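PDB 1LVM: catalytic domain of the nuclear inclusion protein A (nia) from Tobacco etch virus, which is a chymotrypsin-like cysteine protease of the virus that cleaves peptide bonds at specific sequences, captured here in active form with a product peptide. Local coordinates for residues 27-32 against 53-58. The protein carries 1 engineered substitution. Residues are numbered along the deposited sequence; the frame is centred on the assembly and turned at random.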
ATOM      1  N   CYS A  27      -2.752   8.255   1.638  1.00 11.11           N
ATOM      2  CA  CYS A  27      -3.548   9.006   0.718  1.00  9.15           C
ATOM      3  C   CYS A  27      -4.513   8.097   0.041  1.00 14.49           C
ATOM      4  O   CYS A  27      -4.232   6.888  -0.165  1.00 16.77           O
ATOM      5  CB  CYS A  27      -2.660   9.579  -0.431  1.00 17.59           C
ATOM      6  SG  CYS A  27      -1.293  10.677   0.082  1.00 25.64           S
ATOM      7  N   HIS A  28      -5.633   8.669  -0.355  1.00 12.40           N
ATOM      8  CA  HIS A  28      -6.616   7.902  -1.119  1.00 11.73           C
ATOM      9  C   HIS A  28      -6.435   8.324  -2.581  1.00 20.14           C
ATOM     10  O   HIS A  28      -6.448   9.516  -2.886  1.00 17.05           O
ATOM     11  CB  HIS A  28      -8.038   8.182  -0.721  1.00 14.70           C
ATOM     12  CG  HIS A  28      -8.982   7.173  -1.300  1.00 16.94           C
ATOM     13  ND1 HIS A  28     -10.024   7.512  -2.139  1.00 28.89           N
ATOM     14  CD2 HIS A  28      -9.016   5.817  -1.187  1.00 17.64           C
ATOM     15  CE1 HIS A  28     -10.664   6.412  -2.509  1.00 33.99           C
ATOM     16  NE2 HIS A  28     -10.073   5.370  -1.947  1.00 24.53           N
ATOM     17  N   LEU A  29      -6.319   7.333  -3.475  1.00 12.70           N
ATOM     18  CA  LEU A  29      -6.028   7.569  -4.892  1.00 14.27           C
ATOM     19  C   LEU A  29      -7.139   7.073  -5.803  1.00 12.04           C
ATOM     20  O   LEU A  29      -7.601   5.935  -5.654  1.00 15.74           O
ATOM     21  CB  LEU A  29      -4.733   6.782  -5.248  1.00 14.58           C
ATOM     22  CG  LEU A  29      -3.524   6.992  -4.288  1.00 11.70           C
ATOM     23  CD1 LEU A  29      -2.313   6.186  -4.713  1.00 12.34           C
ATOM     24  CD2 LEU A  29      -3.084   8.442  -4.282  1.00 12.91           C
ATOM     25  N   THR A  30      -7.554   7.918  -6.739  1.00 11.71           N
ATOM     26  CA  THR A  30      -8.522   7.520  -7.694  1.00 11.22           C
ATOM     27  C   THR A  30      -8.031   7.762  -9.100  1.00 16.57           C
ATOM     28  O   THR A  30      -7.817   8.884  -9.494  1.00 16.17           O
ATOM     29  CB  THR A  30      -9.888   8.252  -7.447  1.00 16.50           C
ATOM     30  OG1 THR A  30     -10.351   7.932  -6.120  1.00 15.96           O
ATOM     31  CG2 THR A  30     -10.913   7.832  -8.500  1.00 18.63           C
ATOM     32  N   ASN A  31      -7.835   6.677  -9.859  1.00 14.02           N
ATOM     33  CA  ASN A  31      -7.356   6.840 -11.250  1.00 13.33           C
ATOM     34  C   ASN A  31      -8.587   6.699 -12.144  1.00 15.86           C
ATOM     35  O   ASN A  31      -9.150   5.620 -12.277  1.00 15.20           O
ATOM     36  CB  ASN A  31      -6.317   5.740 -11.558  1.00 11.63           C
ATOM     37  CG  ASN A  31      -5.835   5.742 -13.028  1.00 16.01           C
ATOM     38  OD1 ASN A  31      -6.276   6.547 -13.830  1.00 15.29           O
ATOM     39  ND2 ASN A  31      -4.868   4.872 -13.342  1.00 13.43           N
ATOM     40  N   GLU A  32      -8.999   7.797 -12.767  1.00 18.00           N
ATOM     41  CA  GLU A  32     -10.171   7.743 -13.603  1.00 18.04           C
ATOM     42  C   GLU A  32      -9.724   7.838 -15.080  1.00 20.98           C
ATOM     43  O   GLU A  32      -9.129   8.843 -15.513  1.00 13.62           O
ATOM     44  CB  GLU A  32     -11.104   8.902 -13.197  1.00 22.72           C
ATOM     45  CG  GLU A  32     -12.400   8.936 -13.912  1.00 29.32           C
ATOM     46  CD  GLU A  32     -13.264  10.088 -13.425  1.00 30.92           C
ATOM     47  OE1 GLU A  32     -12.986  11.244 -13.815  1.00 40.12           O
ATOM     48  OE2 GLU A  32     -14.209   9.845 -12.648  1.00 30.58           O
ATOM     49  N   LYS A  53       0.964  -1.372  -7.999  1.00 16.03           N
ATOM     50  CA  LYS A  53       1.220  -1.226  -9.396  1.00 13.48           C
ATOM     51  C   LYS A  53      -0.122  -1.337 -10.164  1.00 12.58           C
ATOM     52  O   LYS A  53      -0.292  -0.674 -11.197  1.00 15.95           O
ATOM     53  CB  LYS A  53       2.186  -2.366  -9.827  1.00 14.37           C
ATOM     54  CG  LYS A  53       2.900  -2.158 -11.150  1.00 17.19           C
ATOM     55  CD  LYS A  53       3.791  -3.362 -11.496  1.00 16.77           C
ATOM     56  CE  LYS A  53       5.161  -3.306 -10.794  1.00 21.53           C
ATOM     57  NZ  LYS A  53       5.914  -4.583 -11.066  1.00 25.23           N
ATOM     58  N   HIS A  54      -1.100  -2.116  -9.684  1.00 12.25           N
ATOM     59  CA  HIS A  54      -2.320  -2.254 -10.469  1.00 15.76           C
ATOM     60  C   HIS A  54      -3.166  -1.007 -10.530  1.00 21.02           C
ATOM     61  O   HIS A  54      -4.145  -0.961 -11.230  1.00 17.71           O
ATOM     62  CB  HIS A  54      -3.155  -3.492 -10.068  1.00 13.61           C
ATOM     63  CG  HIS A  54      -3.885  -3.342  -8.791  1.00 14.42           C
ATOM     64  ND1 HIS A  54      -3.357  -3.773  -7.601  1.00 15.73           N
ATOM     65  CD2 HIS A  54      -5.103  -2.783  -8.507  1.00 17.79           C
ATOM     66  CE1 HIS A  54      -4.216  -3.496  -6.643  1.00 18.77           C
ATOM     67  NE2 HIS A  54      -5.287  -2.894  -7.155  1.00 18.00           N
ATOM     68  N   LEU A  55      -2.784   0.014  -9.788  1.00 16.25           N
ATOM     69  CA  LEU A  55      -3.480   1.302  -9.908  1.00 15.38           C
ATOM     70  C   LEU A  55      -3.368   1.740 -11.402  1.00 15.74           C
ATOM     71  O   LEU A  55      -4.208   2.487 -11.930  1.00 16.41           O
ATOM     72  CB  LEU A  55      -2.714   2.343  -9.055  1.00 10.88           C
ATOM     73  CG  LEU A  55      -3.249   3.791  -9.144  1.00 14.11           C
ATOM     74  CD1 LEU A  55      -4.745   3.840  -8.792  1.00 16.55           C
ATOM     75  CD2 LEU A  55      -2.466   4.680  -8.178  1.00 17.62           C
ATOM     76  N   PHE A  56      -2.268   1.340 -12.017  1.00 14.16           N
ATOM     77  CA  PHE A  56      -1.973   1.721 -13.415  1.00 15.66           C
ATOM     78  C   PHE A  56      -2.339   0.696 -14.482  1.00 17.56           C
ATOM     79  O   PHE A  56      -1.681   0.601 -15.493  1.00 15.83           O
ATOM     80  CB  PHE A  56      -0.493   2.154 -13.532  1.00 15.09           C
ATOM     81  CG  PHE A  56      -0.235   3.446 -12.846  1.00 17.70           C
ATOM     82  CD1 PHE A  56      -0.642   4.643 -13.424  1.00 16.08           C
ATOM     83  CD2 PHE A  56       0.369   3.477 -11.605  1.00 21.14           C
ATOM     84  CE1 PHE A  56      -0.436   5.875 -12.764  1.00 14.91           C
ATOM     85  CE2 PHE A  56       0.585   4.700 -10.928  1.00 20.44           C
ATOM     86  CZ  PHE A  56       0.194   5.887 -11.494  1.00 19.76           C
ATOM     87  N   ARG A  57      -3.384  -0.081 -14.211  1.00 15.68           N
ATOM     88  CA  ARG A  57      -3.973  -1.008 -15.188  1.00 23.87           C
ATOM     89  C   ARG A  57      -4.203  -0.107 -16.393  1.00 24.14           C
ATOM     90  O   ARG A  57      -4.005  -0.512 -17.536  1.00 19.38           O
ATOM     91  CB  ARG A  57      -5.321  -1.554 -14.649  1.00 13.44           C
ATOM     92  CG  ARG A  57      -6.208  -2.331 -15.655  1.00 23.72           C
ATOM     93  CD  ARG A  57      -5.431  -3.360 -16.419  1.00 32.20           C
ATOM     94  NE  ARG A  57      -6.287  -3.960 -17.458  1.00 72.94           N
ATOM     95  CZ  ARG A  57      -6.194  -3.670 -18.756  1.00 35.46           C
ATOM     96  NH1 ARG A  57      -5.282  -2.804 -19.162  1.00 32.32           N
ATOM     97  NH2 ARG A  57      -6.996  -4.232 -19.643  1.00 39.51           N
ATOM     98  N   ARG A  58      -4.605   1.138 -16.132  1.00 15.99           N
ATOM     99  CA  ARG A  58      -4.810   2.120 -17.185  1.00 14.63           C
ATOM    100  C   ARG A  58      -3.964   3.344 -16.863  1.00 22.96           C
ATOM    101  O   ARG A  58      -3.687   3.612 -15.708  1.00 16.54           O
ATOM    102  CB  ARG A  58      -6.291   2.518 -17.229  1.00 19.38           C
ATOM    103  CG  ARG A  58      -7.091   1.343 -17.830  1.00 26.68           C
ATOM    104  CD  ARG A  58      -8.593   1.494 -17.814  1.00 36.19           C
ATOM    105  NE  ARG A  58      -9.183   0.175 -17.560  1.00 93.71           N
ATOM    106  CZ  ARG A  58      -9.439  -0.333 -16.350  1.00 55.28           C
ATOM    107  NH1 ARG A  58      -9.177   0.368 -15.236  1.00 38.33           N
ATOM    108  NH2 ARG A  58      -9.942  -1.555 -16.247  1.00 93.94           N
TER
HETATM  109  O   HOH W   1      -8.902   3.386 -14.048  1.00 32.37           O
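Asn-31 ties strand 26-33 to the 53-58 turn through a single amide nitrogen, whose two hydrogens go to two different carbonyls. ND2 donates to Leu-55 O over 2.8 Å with an N-H...O angle of 155°, and to Arg-58 O over 2.9 Å on a more bent path of 142°. Neither approach lies squarely in the carbonyl plane: the nitrogen is tilted from that of Leu-55 and stands above that of Arg-58. Arg-58 O lies in the plane of the Asn-31 amide, while Leu-55 O is tilted slightly from it; together the two bonds should fix the rotation of that group. The side chain reaches across because CG lies anti to the backbone N (chi1 175°), extending the amide toward the turn.

A water adds a longer link beside these two bonds, giving a hydrogen to Asn-31 O and accepting one, at 3.3 Å, from Arg-58 NH1. Asn-31 thus engages the turn through both side chain and backbone.

In this chymotrypsin-type fold, the strand belongs to the N-terminal beta-barrel, bonded to strands 36-45 and 62-67 on its two sides. The turn follows strand 48-51 and opens with a 3-10 segment, marked by the Phe-56 N to Lys-53 O bond. It also carries His-54, whose ring stacks on an aromatic side chain of the bound peptide and whose backbone N bonds to Asp-89, placing this turn beside the bound peptide.

Beyond the amide, the two methyls of Leu-55 pack on the strand: CD1 meets Asn-31 CB at 3.7 Å, while CD2 touches Leu-29 CD1 at 3.8 Å. The two leucine side chains cross at about a right angle, and Leu-29 continues onto Ile-49, Thr-51 and Val-65. Phe-56 makes a slighter contact, its CD1 lying 4.2 Å from Asn-31 ND2 in an oblique approach.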